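Local coordinates for protein cytosolic IMP-GMP specific 5'-nucleotidase (Legionella pneumophila subsp. pneumophila, PDB 4OHF) that probably hydrolyses the 5'-phosphate of purine nucleoside monophosphates such as IMP and GMP in the cytosol, using a magnesium ion, at residues N78-L92 / Q105-G117. Sequence-based numbering, arbitrary orientation.
With 5GP (guanosine-5'-monophosphate), chain E.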
loop_
_atom_site.group_PDB
_atom_site.type_symbol
_atom_site.label_atom_id
_atom_site.label_comp_id
_atom_site.label_asym_id
_atom_site.label_seq_id
_atom_site.Cartn_x
_atom_site.Cartn_y
_atom_site.Cartn_z
ATOM N N ASN B 78 2.243 7.516 -21.038
ATOM C CA ASN B 78 2.864 7.862 -22.311
ATOM C C ASN B 78 1.986 7.737 -23.554
ATOM O O ASN B 78 2.502 7.717 -24.677
ATOM C CB ASN B 78 4.118 7.015 -22.502
ATOM C CG ASN B 78 4.956 6.948 -21.251
ATOM O OD1 ASN B 78 5.269 7.975 -20.656
ATOM N ND2 ASN B 78 5.323 5.736 -20.841
ATOM N N GLY B 79 0.669 7.659 -23.363
ATOM C CA GLY B 79 -0.237 7.534 -24.494
ATOM C C GLY B 79 0.086 6.356 -25.403
ATOM O O GLY B 79 0.055 6.480 -26.627
ATOM N N ASN B 80 0.391 5.209 -24.802
ATOM C CA ASN B 80 0.719 4.003 -25.565
ATOM C C ASN B 80 -0.237 2.840 -25.286
ATOM O O ASN B 80 -0.927 2.813 -24.266
ATOM C CB ASN B 80 2.154 3.548 -25.259
ATOM C CG ASN B 80 3.193 4.593 -25.624
ATOM O OD1 ASN B 80 3.129 5.213 -26.690
ATOM N ND2 ASN B 80 4.172 4.779 -24.743
ATOM N N ILE B 81 -0.264 1.877 -26.201
ATOM C CA ILE B 81 -1.110 0.709 -26.053
ATOM C C ILE B 81 -0.210 -0.509 -26.159
ATOM O O ILE B 81 0.552 -0.638 -27.109
ATOM C CB ILE B 81 -2.193 0.668 -27.135
ATOM C CG1 ILE B 81 -3.064 1.930 -27.043
ATOM C CG2 ILE B 81 -3.054 -0.587 -26.960
ATOM C CD1 ILE B 81 -4.190 1.983 -28.084
ATOM N N LEU B 82 -0.319 -1.410 -25.184
ATOM C CA LEU B 82 0.537 -2.590 -25.136
ATOM C C LEU B 82 -0.102 -3.976 -25.207
ATOM O O LEU B 82 -1.217 -4.189 -24.738
ATOM C CB LEU B 82 1.370 -2.522 -23.855
ATOM C CG LEU B 82 1.893 -1.134 -23.453
ATOM C CD1 LEU B 82 2.620 -1.249 -22.136
ATOM C CD2 LEU B 82 2.832 -0.573 -24.523
ATOM N N LYS B 83 0.647 -4.907 -25.789
ATOM C CA LYS B 83 0.273 -6.319 -25.920
ATOM C C LYS B 83 1.249 -7.002 -24.941
ATOM O O LYS B 83 2.450 -7.086 -25.213
ATOM C CB LYS B 83 0.568 -6.821 -27.338
ATOM C CG LYS B 83 -0.424 -7.831 -27.947
ATOM C CD LYS B 83 -0.568 -9.124 -27.170
ATOM C CE LYS B 83 -1.491 -10.100 -27.885
ATOM N NZ LYS B 83 -0.948 -10.547 -29.195
ATOM N N LEU B 84 0.747 -7.484 -23.814
ATOM C CA LEU B 84 1.608 -8.115 -22.818
ATOM C C LEU B 84 1.541 -9.635 -22.761
ATOM O O LEU B 84 0.566 -10.244 -23.183
ATOM C CB LEU B 84 1.280 -7.557 -21.434
ATOM C CG LEU B 84 1.914 -6.251 -20.956
ATOM C CD1 LEU B 84 2.165 -5.289 -22.097
ATOM C CD2 LEU B 84 0.995 -5.645 -19.925
ATOM N N SER B 85 2.594 -10.241 -22.227
ATOM C CA SER B 85 2.666 -11.690 -22.072
ATOM C C SER B 85 2.074 -11.927 -20.708
ATOM O O SER B 85 1.828 -10.971 -19.977
ATOM C CB SER B 85 4.112 -12.160 -22.056
ATOM O OG SER B 85 4.739 -11.771 -20.840
ATOM N N ARG B 86 1.868 -13.186 -20.343
ATOM C CA ARG B 86 1.276 -13.477 -19.041
ATOM C C ARG B 86 2.067 -12.907 -17.869
ATOM O O ARG B 86 1.506 -12.669 -16.811
ATOM C CB ARG B 86 1.080 -14.985 -18.839
ATOM C CG ARG B 86 2.347 -15.797 -18.680
ATOM C CD ARG B 86 2.168 -16.850 -17.573
ATOM N NE ARG B 86 1.048 -17.767 -17.810
ATOM C CZ ARG B 86 0.016 -17.925 -16.977
ATOM N NH1 ARG B 86 -0.040 -17.224 -15.846
ATOM N NH2 ARG B 86 -0.967 -18.775 -17.270
ATOM N N TYR B 87 3.364 -12.679 -18.046
ATOM C CA TYR B 87 4.165 -12.127 -16.960
ATOM C C TYR B 87 4.421 -10.645 -17.140
ATOM O O TYR B 87 5.271 -10.068 -16.471
ATOM C CB TYR B 87 5.493 -12.884 -16.834
ATOM C CG TYR B 87 5.300 -14.313 -16.379
ATOM C CD1 TYR B 87 5.932 -15.372 -17.035
ATOM C CD2 TYR B 87 4.438 -14.609 -15.323
ATOM C CE1 TYR B 87 5.702 -16.680 -16.660
ATOM C CE2 TYR B 87 4.201 -15.913 -14.940
ATOM C CZ TYR B 87 4.833 -16.946 -15.617
ATOM O OH TYR B 87 4.553 -18.242 -15.266
ATOM N N GLY B 88 3.680 -10.026 -18.047
ATOM C CA GLY B 88 3.843 -8.604 -18.274
ATOM C C GLY B 88 4.956 -8.218 -19.227
ATOM O O GLY B 88 5.389 -7.075 -19.209
ATOM N N ALA B 89 5.426 -9.151 -20.051
ATOM C CA ALA B 89 6.477 -8.830 -21.011
ATOM C C ALA B 89 5.853 -8.135 -22.217
ATOM O O ALA B 89 4.826 -8.575 -22.737
ATOM C CB ALA B 89 7.198 -10.091 -21.449
ATOM N N ILE B 90 6.469 -7.044 -22.658
ATOM C CA ILE B 90 5.957 -6.312 -23.802
ATOM C C ILE B 90 6.264 -7.048 -25.100
ATOM O O ILE B 90 7.400 -7.072 -25.562
ATOM C CB ILE B 90 6.547 -4.892 -23.873
ATOM C CG1 ILE B 90 6.136 -4.106 -22.631
ATOM C CG2 ILE B 90 6.048 -4.179 -25.129
ATOM C CD1 ILE B 90 6.624 -2.688 -22.620
ATOM N N ARG B 91 5.232 -7.656 -25.670
ATOM C CA ARG B 91 5.348 -8.378 -26.923
ATOM C C ARG B 91 5.400 -7.331 -28.034
ATOM O O ARG B 91 6.224 -7.407 -28.950
ATOM C CB ARG B 91 4.137 -9.299 -27.098
ATOM C CG ARG B 91 3.900 -9.777 -28.522
ATOM C CD ARG B 91 5.079 -10.551 -29.062
ATOM N NE ARG B 91 4.862 -10.945 -30.448
ATOM C CZ ARG B 91 5.732 -11.642 -31.170
ATOM N NH1 ARG B 91 6.885 -12.028 -30.639
ATOM N NH2 ARG B 91 5.446 -11.946 -32.426
ATOM N N LEU B 92 4.501 -6.358 -27.962
ATOM C CA LEU B 92 4.496 -5.284 -28.940
ATOM C C LEU B 92 3.742 -4.061 -28.435
ATOM O O LEU B 92 2.877 -4.165 -27.570
ATOM C CB LEU B 92 3.964 -5.779 -30.291
ATOM C CG LEU B 92 2.618 -6.465 -30.434
ATOM C CD1 LEU B 92 1.533 -5.435 -30.285
ATOM C CD2 LEU B 92 2.530 -7.118 -31.808
ATOM N N GLN B 105 11.289 1.129 -27.879
ATOM C CA GLN B 105 10.540 0.511 -26.794
ATOM C C GLN B 105 11.444 0.403 -25.576
ATOM O O GLN B 105 11.052 0.761 -24.460
ATOM C CB GLN B 105 10.046 -0.877 -27.197
ATOM C CG GLN B 105 9.183 -1.544 -26.144
ATOM C CD GLN B 105 8.744 -2.937 -26.544
ATOM O OE1 GLN B 105 7.997 -3.117 -27.517
ATOM N NE2 GLN B 105 9.209 -3.938 -25.796
ATOM N N LYS B 106 12.661 -0.084 -25.799
ATOM C CA LYS B 106 13.620 -0.224 -24.713
ATOM C C LYS B 106 14.016 1.121 -24.139
ATOM O O LYS B 106 14.388 1.215 -22.974
ATOM C CB LYS B 106 14.857 -0.986 -25.176
ATOM C CG LYS B 106 14.741 -2.488 -24.933
ATOM C CD LYS B 106 14.514 -2.786 -23.437
ATOM C CE LYS B 106 14.171 -4.254 -23.187
ATOM N NZ LYS B 106 15.236 -5.171 -23.688
ATOM N N LYS B 107 13.924 2.164 -24.952
ATOM C CA LYS B 107 14.252 3.505 -24.489
ATOM C C LYS B 107 13.189 3.956 -23.493
ATOM O O LYS B 107 13.511 4.438 -22.403
ATOM C CB LYS B 107 14.285 4.491 -25.658
ATOM C CG LYS B 107 15.210 4.094 -26.801
ATOM C CD LYS B 107 16.662 3.974 -26.357
ATOM C CE LYS B 107 17.558 3.647 -27.539
ATOM N NZ LYS B 107 17.415 4.671 -28.614
ATOM N N ILE B 108 11.924 3.778 -23.875
ATOM C CA ILE B 108 10.787 4.176 -23.051
ATOM C C ILE B 108 10.555 3.385 -21.763
ATOM O O ILE B 108 10.348 3.978 -20.701
ATOM C CB ILE B 108 9.464 4.129 -23.856
ATOM C CG1 ILE B 108 9.569 5.026 -25.088
ATOM C CG2 ILE B 108 8.294 4.582 -22.978
ATOM C CD1 ILE B 108 8.278 5.111 -25.903
ATOM N N TYR B 109 10.583 2.058 -21.841
ATOM C CA TYR B 109 10.314 1.252 -20.654
ATOM C C TYR B 109 11.512 0.785 -19.841
ATOM O O TYR B 109 11.351 0.290 -18.718
ATOM C CB TYR B 109 9.420 0.066 -21.031
ATOM C CG TYR B 109 8.110 0.527 -21.619
ATOM C CD1 TYR B 109 7.956 0.675 -22.994
ATOM C CD2 TYR B 109 7.066 0.932 -20.795
ATOM C CE1 TYR B 109 6.802 1.225 -23.530
ATOM C CE2 TYR B 109 5.908 1.484 -21.321
ATOM C CZ TYR B 109 5.783 1.632 -22.689
ATOM O OH TYR B 109 4.656 2.217 -23.218
ATOM N N ARG B 110 12.708 0.943 -20.399
ATOM C CA ARG B 110 13.935 0.558 -19.704
ATOM C C ARG B 110 13.762 -0.814 -19.045
ATOM O O ARG B 110 14.185 -1.035 -17.906
ATOM C CB ARG B 110 14.272 1.605 -18.636
ATOM C CG ARG B 110 15.755 1.889 -18.479
ATOM C CD ARG B 110 16.248 2.857 -19.543
ATOM N NE ARG B 110 15.589 4.155 -19.424
ATOM C CZ ARG B 110 15.923 5.233 -20.131
ATOM N NH1 ARG B 110 16.913 5.173 -21.017
ATOM N NH2 ARG B 110 15.268 6.374 -19.947
ATOM N N SER B 111 13.119 -1.718 -19.777
ATOM C CA SER B 111 12.847 -3.077 -19.318
ATOM C C SER B 111 11.907 -3.705 -20.338
ATOM O O SER B 111 11.445 -3.029 -21.262
ATOM C CB SER B 111 12.173 -3.060 -17.939
ATOM O OG SER B 111 11.935 -4.375 -17.467
ATOM N N ILE B 112 11.642 -4.997 -20.189
ATOM C CA ILE B 112 10.734 -5.676 -21.099
ATOM C C ILE B 112 9.429 -5.924 -20.336
ATOM O O ILE B 112 8.369 -6.112 -20.937
ATOM C CB ILE B 112 11.321 -7.026 -21.593
ATOM C CG1 ILE B 112 10.457 -7.596 -22.727
ATOM C CG2 ILE B 112 11.395 -8.025 -20.440
ATOM C CD1 ILE B 112 10.472 -6.768 -24.001
ATOM N N TYR B 113 9.523 -5.900 -19.005
ATOM C CA TYR B 113 8.369 -6.127 -18.138
ATOM C C TYR B 113 7.785 -4.816 -17.608
ATOM O O TYR B 113 8.514 -3.858 -17.369
ATOM C CB TYR B 113 8.754 -7.013 -16.944
ATOM C CG TYR B 113 9.435 -8.323 -17.295
ATOM C CD1 TYR B 113 10.801 -8.496 -17.084
ATOM C CD2 TYR B 113 8.709 -9.402 -17.812
ATOM C CE1 TYR B 113 11.430 -9.706 -17.373
ATOM C CE2 TYR B 113 9.328 -10.616 -18.105
ATOM C CZ TYR B 113 10.691 -10.759 -17.881
ATOM O OH TYR B 113 11.314 -11.955 -18.158
ATOM N N VAL B 114 6.468 -4.787 -17.418
ATOM C CA VAL B 114 5.779 -3.602 -16.908
ATOM C C VAL B 114 5.032 -4.000 -15.646
ATOM O O VAL B 114 4.561 -5.133 -15.529
ATOM C CB VAL B 114 4.759 -3.032 -17.938
ATOM C CG1 VAL B 114 5.467 -2.681 -19.234
ATOM C CG2 VAL B 114 3.663 -4.040 -18.205
ATOM N N ASP B 115 4.920 -3.076 -14.701
ATOM C CA ASP B 115 4.232 -3.371 -13.453
ATOM C C ASP B 115 2.784 -2.923 -13.534
ATOM O O ASP B 115 2.503 -1.727 -13.451
ATOM C CB ASP B 115 4.914 -2.647 -12.295
ATOM C CG ASP B 115 4.534 -3.219 -10.944
ATOM O OD1 ASP B 115 3.373 -3.645 -10.769
ATOM O OD2 ASP B 115 5.403 -3.229 -10.049
ATOM N N LEU B 116 1.868 -3.878 -13.693
ATOM C CA LEU B 116 0.443 -3.557 -13.791
ATOM C C LEU B 116 -0.035 -2.967 -12.480
ATOM O O LEU B 116 -1.066 -2.306 -12.426
ATOM C CB LEU B 116 -0.393 -4.801 -14.135
ATOM C CG LEU B 116 -0.249 -5.472 -15.517
ATOM C CD1 LEU B 116 -0.509 -4.466 -16.620
ATOM C CD2 LEU B 116 1.152 -6.062 -15.662
ATOM N N GLY B 117 0.728 -3.219 -11.420
ATOM C CA GLY B 117 0.384 -2.685 -10.113
ATOM C C GLY B 117 0.390 -1.166 -10.164
ATOM O O GLY B 117 -0.403 -0.507 -9.489
HETATM P P 5GP E . 2.489 -12.043 -6.511
HETATM O O1P 5GP E . 1.669 -11.910 -5.270
HETATM O O2P 5GP E . 2.397 -13.432 -7.099
HETATM O O3P 5GP E . 3.952 -11.677 -6.286
HETATM O "O5'" 5GP E . 1.980 -10.971 -7.597
HETATM C "C5'" 5GP E . 0.634 -10.975 -8.079
HETATM C "C4'" 5GP E . 0.593 -11.003 -9.604
HETATM O "O4'" 5GP E . 1.286 -12.073 -10.256
HETATM C "C3'" 5GP E . -0.808 -11.041 -10.250
HETATM O "O3'" 5GP E . -1.651 -9.889 -9.925
HETATM C "C2'" 5GP E . -0.424 -11.148 -11.710
HETATM O "O2'" 5GP E . -0.353 -9.800 -12.307
HETATM C "C1'" 5GP E . 0.934 -11.912 -11.673
HETATM N N9 5GP E . 0.876 -13.284 -12.346
HETATM C C8 5GP E . 1.014 -13.582 -13.652
HETATM N N7 5GP E . 0.902 -14.923 -13.870
HETATM C C5 5GP E . 0.689 -15.485 -12.648
HETATM C C6 5GP E . 0.495 -16.809 -12.174
HETATM O O6 5GP E . 0.500 -17.766 -12.985
HETATM N N1 5GP E . 0.300 -17.027 -10.818
HETATM C C2 5GP E . 0.289 -16.009 -9.925
HETATM N N2 5GP E . 0.099 -16.253 -8.605
HETATM N N3 5GP E . 0.474 -14.702 -10.356
HETATM C C4 5GP E . 0.675 -14.442 -11.696
#
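Ile90 and Val114 meet at about a right angle, CD1 of Ile90 lying 3.6 Å from CG1 of Val114, and the apolar packing spreads from this pair. The same CD1 makes a CH-pi contact over one face of the Tyr109 ring, 3.8 Å from the ring centroid, while CG2 of Ile108 lies over the opposite face. Ile90 CG1 is anti to the carbonyl carbon (chi1 -62°), which leaves CG2 anti to the backbone N and against the amide of Gln105. Further along, CD2 of Leu84 packs on CG2 of Val114 at 3.6 Å and meets CD1 of Leu116 tip to tip. Leu82 CD2 reaches the phenol end of Tyr109, whose OH is hydrogen-bonded to Asp75.

Two backbone hydrogen bonds join the segments around a single bridge between Ala89 and Tyr113. Ile90 N donates to Ile112 O at 2.7 Å, fairly straight at 161°; Val114 N donates to Gly88 O at 3.1 Å, and CA-H...O contacts from Ala89 and Tyr113 supplement them.

Ser85 OG accepts from Tyr87 N and, at 2.8 Å, from Ala89 N, bracing the type I turn Ser85-Gly88. From this turn Arg86 NH1 makes a weak hydrogen bond, 3.2 Å, to N7 of GMP, and a salt bridge joins its NE to Glu416. Tyr87 OH binds Asp424 of the second subunit.

The arrangement is a beta hairpin, strands 80-84 and 90-95 of an antiparallel sheet, packed against helix 102-109 and its following loop, with the hairpin turn forming part of the GMP site at a subunit interface.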